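Local coordinates for dTDP-4-dehydrorhamnose 3,5-epimerase (Sulfolobus tokodaii, PDB 2B9U), which probably catalyses epimerisation at C3' and C5' of the dTDP-linked 4-keto-6-deoxy sugar on the route to dTDP-L-rhamnose, at residues G119-E124 with I150-K155; G55-L60 with V157-K162. All coordinates share one frame; numbering follows the deposited sequence.

Contact 1 of 2, residues G119-E124 with I150-K155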
# COMPACT_ATOMS: atom_id res chain seq x y z
N GLY A 119 -4.65 14.82 9.28
CA GLY A 119 -3.40 14.78 10.01
C GLY A 119 -3.39 13.61 10.96
O GLY A 119 -4.40 12.94 11.15
N PHE A 120 -2.23 13.37 11.56
CA PHE A 120 -2.11 12.37 12.61
C PHE A 120 -0.93 12.67 13.51
O PHE A 120 -0.00 13.38 13.09
CB PHE A 120 -1.98 10.94 12.05
CG PHE A 120 -0.74 10.70 11.23
CD1 PHE A 120 0.45 10.29 11.82
CD2 PHE A 120 -0.77 10.87 9.85
CE1 PHE A 120 1.58 10.05 11.07
CE2 PHE A 120 0.38 10.63 9.08
CZ PHE A 120 1.55 10.22 9.68
N GLN A 121 -0.97 12.14 14.73
CA GLN A 121 0.22 12.00 15.54
C GLN A 121 0.62 10.53 15.66
O GLN A 121 -0.21 9.65 15.92
CB GLN A 121 0.05 12.62 16.93
CG GLN A 121 1.35 12.58 17.75
CD GLN A 121 1.27 13.37 19.03
OE1 GLN A 121 0.31 13.25 19.80
NE2 GLN A 121 2.28 14.18 19.27
N ALA A 122 1.91 10.26 15.44
CA ALA A 122 2.45 8.92 15.68
C ALA A 122 2.52 8.66 17.19
O ALA A 122 3.15 9.42 17.94
CB ALA A 122 3.82 8.76 15.00
N LEU A 123 1.83 7.60 17.63
CA LEU A 123 1.77 7.21 19.03
C LEU A 123 2.97 6.33 19.38
O LEU A 123 3.43 6.27 20.53
CB LEU A 123 0.42 6.51 19.33
CG LEU A 123 -0.84 7.32 19.01
CD1 LEU A 123 -2.10 6.56 19.34
CD2 LEU A 123 -0.87 8.69 19.72
N GLU A 124 3.47 5.65 18.36
CA GLU A 124 4.67 4.85 18.36
C GLU A 124 5.32 5.23 17.05
O GLU A 124 4.69 5.90 16.21
CB GLU A 124 4.31 3.35 18.27
CG GLU A 124 3.69 2.71 19.49
CD GLU A 124 3.33 1.23 19.27
OE1 GLU A 124 3.89 0.57 18.35
OE2 GLU A 124 2.47 0.73 20.02
N ILE A 150 -6.12 20.75 17.06
CA ILE A 150 -6.40 19.47 17.67
C ILE A 150 -5.58 19.36 18.94
O ILE A 150 -4.46 19.86 19.02
CB ILE A 150 -6.03 18.31 16.69
CG1 ILE A 150 -6.91 18.36 15.42
CG2 ILE A 150 -6.09 16.95 17.37
CD1 ILE A 150 -8.42 18.12 15.65
N ASP A 151 -6.15 18.68 19.93
CA ASP A 151 -5.46 18.37 21.17
C ASP A 151 -4.86 16.97 21.01
O ASP A 151 -5.57 15.97 21.00
CB ASP A 151 -6.47 18.46 22.34
CG ASP A 151 -5.82 18.28 23.70
OD1 ASP A 151 -4.59 18.43 23.84
OD2 ASP A 151 -6.56 17.98 24.66
N TRP A 152 -3.54 16.93 20.84
CA TRP A 152 -2.78 15.70 20.58
C TRP A 152 -2.28 15.14 21.91
O TRP A 152 -1.94 15.91 22.80
CB TRP A 152 -1.59 16.01 19.67
CG TRP A 152 -1.98 16.59 18.31
CD1 TRP A 152 -1.84 17.88 17.90
CD2 TRP A 152 -2.57 15.88 17.22
NE1 TRP A 152 -2.31 18.03 16.62
CE2 TRP A 152 -2.76 16.81 16.17
CE3 TRP A 152 -2.95 14.55 17.02
CZ2 TRP A 152 -3.31 16.45 14.94
CZ3 TRP A 152 -3.50 14.19 15.79
CH2 TRP A 152 -3.68 15.15 14.77
N PRO A 153 -2.22 13.79 22.04
CA PRO A 153 -1.85 13.20 23.34
C PRO A 153 -0.36 13.25 23.73
O PRO A 153 -0.04 13.30 24.92
CB PRO A 153 -2.33 11.74 23.22
CG PRO A 153 -2.35 11.46 21.76
CD PRO A 153 -2.55 12.77 21.02
N ILE A 154 0.54 13.26 22.75
CA ILE A 154 1.98 13.27 23.05
C ILE A 154 2.51 14.69 23.05
O ILE A 154 2.26 15.47 22.12
CB ILE A 154 2.78 12.33 22.12
CG1 ILE A 154 2.35 10.87 22.35
CG2 ILE A 154 4.30 12.47 22.34
CD1 ILE A 154 2.77 9.92 21.26
N LYS A 155 3.24 15.01 24.12
CA LYS A 155 3.72 16.33 24.45
C LYS A 155 4.96 16.68 23.63
O LYS A 155 5.13 17.83 23.20
CB LYS A 155 4.06 16.35 25.95
CG LYS A 155 4.30 17.70 26.59
CD LYS A 155 4.27 17.54 28.13
CE LYS A 155 2.81 17.36 28.65
NZ LYS A 155 2.64 16.20 29.61
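Gln121 and Trp152 lie nearest in backbone register, their CA atoms 6.9 Å apart, where the loop 150-155 runs in the same sense as the end of strand 116-122 but too far off for backbone-to-backbone bonding. With CG anti to the backbone N (chi1 -175°) and the chain extended beyond it, the Gln121 amide spans the gap to Ile154 and grips it twice: OE1 accepts from Ile154 N at 3.0 Å, and NE2 donates to Ile154 O at 3.1 Å. The second bond is nearly straight (167° at the hydrogen) and lies close to the Gln121 amide plane, with NE2 tilted from the Ile154 carbonyl plane. In this cupin jelly roll the loop covers an inner strand of the five-stranded sheet, next to strand 57-63. NE2 also donates to Gly55 O, so the buried amide ties three pieces of chain together. A leucine in place of Gln121 would probably leave Ile154 N and O without these mates and let the loop shift. Nearer Gly119, the six-membered ring of Trp152 meets the strand obliquely, with CE3 3.6 Å from Gln121 CB, while Ile150 CG2 sits over one face of the indole and NE1 donates to Tyr147 O. Beyond the amide, Ile154 CD1 packs 3.6 Å from Leu123 CA, and Leu123 CD2 meets Pro153 CG at 3.7 Å, the two side chains crossing at about a right angle.

Contact 2 of 2, residues G55-L60 with V157-K162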
# COMPACT_ATOMS: atom_id res chain seq x y z
N GLY A 55 5.62 10.71 18.39
CA GLY A 55 5.37 12.11 18.72
C GLY A 55 5.27 13.02 17.51
O GLY A 55 4.85 14.18 17.63
N VAL A 56 5.67 12.50 16.35
CA VAL A 56 5.60 13.27 15.11
C VAL A 56 4.15 13.64 14.83
O VAL A 56 3.26 12.82 15.01
CB VAL A 56 6.26 12.50 13.91
CG1 VAL A 56 5.77 13.03 12.57
CG2 VAL A 56 7.78 12.58 14.02
N VAL A 57 3.93 14.89 14.42
CA VAL A 57 2.65 15.33 13.89
C VAL A 57 2.84 15.73 12.43
O VAL A 57 3.79 16.45 12.11
CB VAL A 57 2.10 16.54 14.69
CG1 VAL A 57 0.83 17.09 14.03
CG2 VAL A 57 1.86 16.17 16.15
N ARG A 58 1.96 15.23 11.56
CA ARG A 58 1.91 15.64 10.17
C ARG A 58 0.47 16.08 9.91
O ARG A 58 -0.45 15.34 10.22
CB ARG A 58 2.25 14.48 9.23
CG ARG A 58 3.67 13.95 9.36
CD ARG A 58 3.90 12.74 8.47
NE ARG A 58 5.15 12.06 8.80
CZ ARG A 58 6.29 12.20 8.12
NH1 ARG A 58 6.36 13.00 7.07
NH2 ARG A 58 7.37 11.51 8.50
N GLY A 59 0.29 17.27 9.34
CA GLY A 59 -1.04 17.77 8.99
C GLY A 59 -1.21 19.26 9.26
O GLY A 59 -0.27 19.92 9.69
N LEU A 60 -2.41 19.80 9.04
CA LEU A 60 -3.56 19.04 8.53
C LEU A 60 -3.74 19.42 7.06
O LEU A 60 -4.10 20.56 6.74
CB LEU A 60 -4.81 19.35 9.37
CG LEU A 60 -4.68 19.36 10.91
CD1 LEU A 60 -5.99 19.80 11.61
CD2 LEU A 60 -4.25 18.02 11.43
N VAL A 157 6.05 16.86 20.66
CA VAL A 157 5.63 16.96 19.27
C VAL A 157 6.83 17.22 18.35
O VAL A 157 7.66 18.10 18.62
CB VAL A 157 4.57 18.09 19.12
CG1 VAL A 157 4.41 18.54 17.65
CG2 VAL A 157 3.22 17.67 19.73
N ILE A 158 6.92 16.43 17.28
CA ILE A 158 7.92 16.63 16.22
C ILE A 158 7.23 17.02 14.92
O ILE A 158 6.37 16.31 14.41
CB ILE A 158 8.85 15.40 16.06
CG1 ILE A 158 9.59 15.12 17.38
CG2 ILE A 158 9.85 15.58 14.90
CD1 ILE A 158 10.10 13.70 17.50
N ILE A 159 7.59 18.16 14.36
CA ILE A 159 6.77 18.76 13.33
C ILE A 159 7.63 19.59 12.37
O ILE A 159 8.65 20.13 12.77
CB ILE A 159 5.62 19.58 13.97
CG1 ILE A 159 4.63 20.08 12.90
CG2 ILE A 159 6.16 20.71 14.87
CD1 ILE A 159 3.26 20.45 13.45
N SER A 160 7.22 19.66 11.11
CA SER A 160 8.03 20.32 10.11
C SER A 160 7.76 21.83 10.10
O SER A 160 6.69 22.30 10.55
CB SER A 160 7.72 19.76 8.72
OG SER A 160 6.52 20.31 8.24
N ASP A 161 8.74 22.57 9.59
CA ASP A 161 8.62 24.02 9.36
C ASP A 161 7.36 24.36 8.55
O ASP A 161 6.63 25.27 8.92
CB ASP A 161 9.86 24.56 8.62
CG ASP A 161 11.10 24.64 9.51
OD1 ASP A 161 11.04 24.29 10.71
OD2 ASP A 161 12.16 25.07 9.00
N LYS A 162 7.12 23.63 7.46
CA LYS A 162 5.92 23.81 6.64
C LYS A 162 4.64 23.68 7.46
O LYS A 162 3.71 24.49 7.30
CB LYS A 162 5.88 22.79 5.49
CG LYS A 162 6.44 23.32 4.15
CD LYS A 162 6.71 22.19 3.13
CE LYS A 162 5.45 21.41 2.72
NZ LYS A 162 5.81 20.12 2.01
O HOH W 1 5.13 17.86 10.30
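Val56 and Ile158 form a single parallel beta bridge, by which the segment ahead of helix 161-164 is joined to 55-60, which runs on along strand 57-63 of the jelly roll. On one side of the bridge both bonds come from Ile158: its N donates to Gly55 O from well above the carbonyl plane, and its O accepts from Val57 N at 2.8 Å, with that donor nearer the C=O direction (C=O...N angle 154°) and less tilted; the two N-H groups point equally straight. The aliphatic branches then fill in around this link. Val56 turns CG2 anti to its own carbonyl carbon, and that methyl lies 3.6 Å from Ile158 CB and almost as near to its CG2, the two side chains crossing at a slant. Val57 divides its methyls between two partners. CG2 meets Val157 CG1 at 3.8 Å, whereas CG1, anti to the backbone N (chi1 174°), lies beside Ile159 CD1 at the looser distance of 4.2 Å, the two side chains pointing the same way. Tyr147 touches both Val57 and Ile159. Arg24 of the second subunit packs on Val56 and Ile158, and Lys23 NZ of that subunit donates to Ile159 O. Past the bridge the backbones diverge and a water takes over. Ser160 is the N-cap residue, with OG accepting from Asp163 N; its own N donates to the water at 2.9 Å, and the same water donates to Val57 O at 2.7 Å.

How the contacts relate
Contacts 1 and 2 lie on neighbouring strands of one sheet, their centres about 9 Å apart, and meet through probable backbone hydrogen bonds of Ala122 with Gly55 and Val56. Both bring a part of the long chain after strand 142-144 against that sheet, yet they do so by different means. Contact 1, partly buried and with Pro153 exposed, depends on a side-chain amide and an indole to cover a separation that backbones cannot bridge. Contact 2 is buried, draws the chains close enough for backbone bonding, and packs with branched aliphatic residues. The second subunit reaches residues of contact 2, whereas 119-124 and 150-155 touch their own chain alone within the dimer.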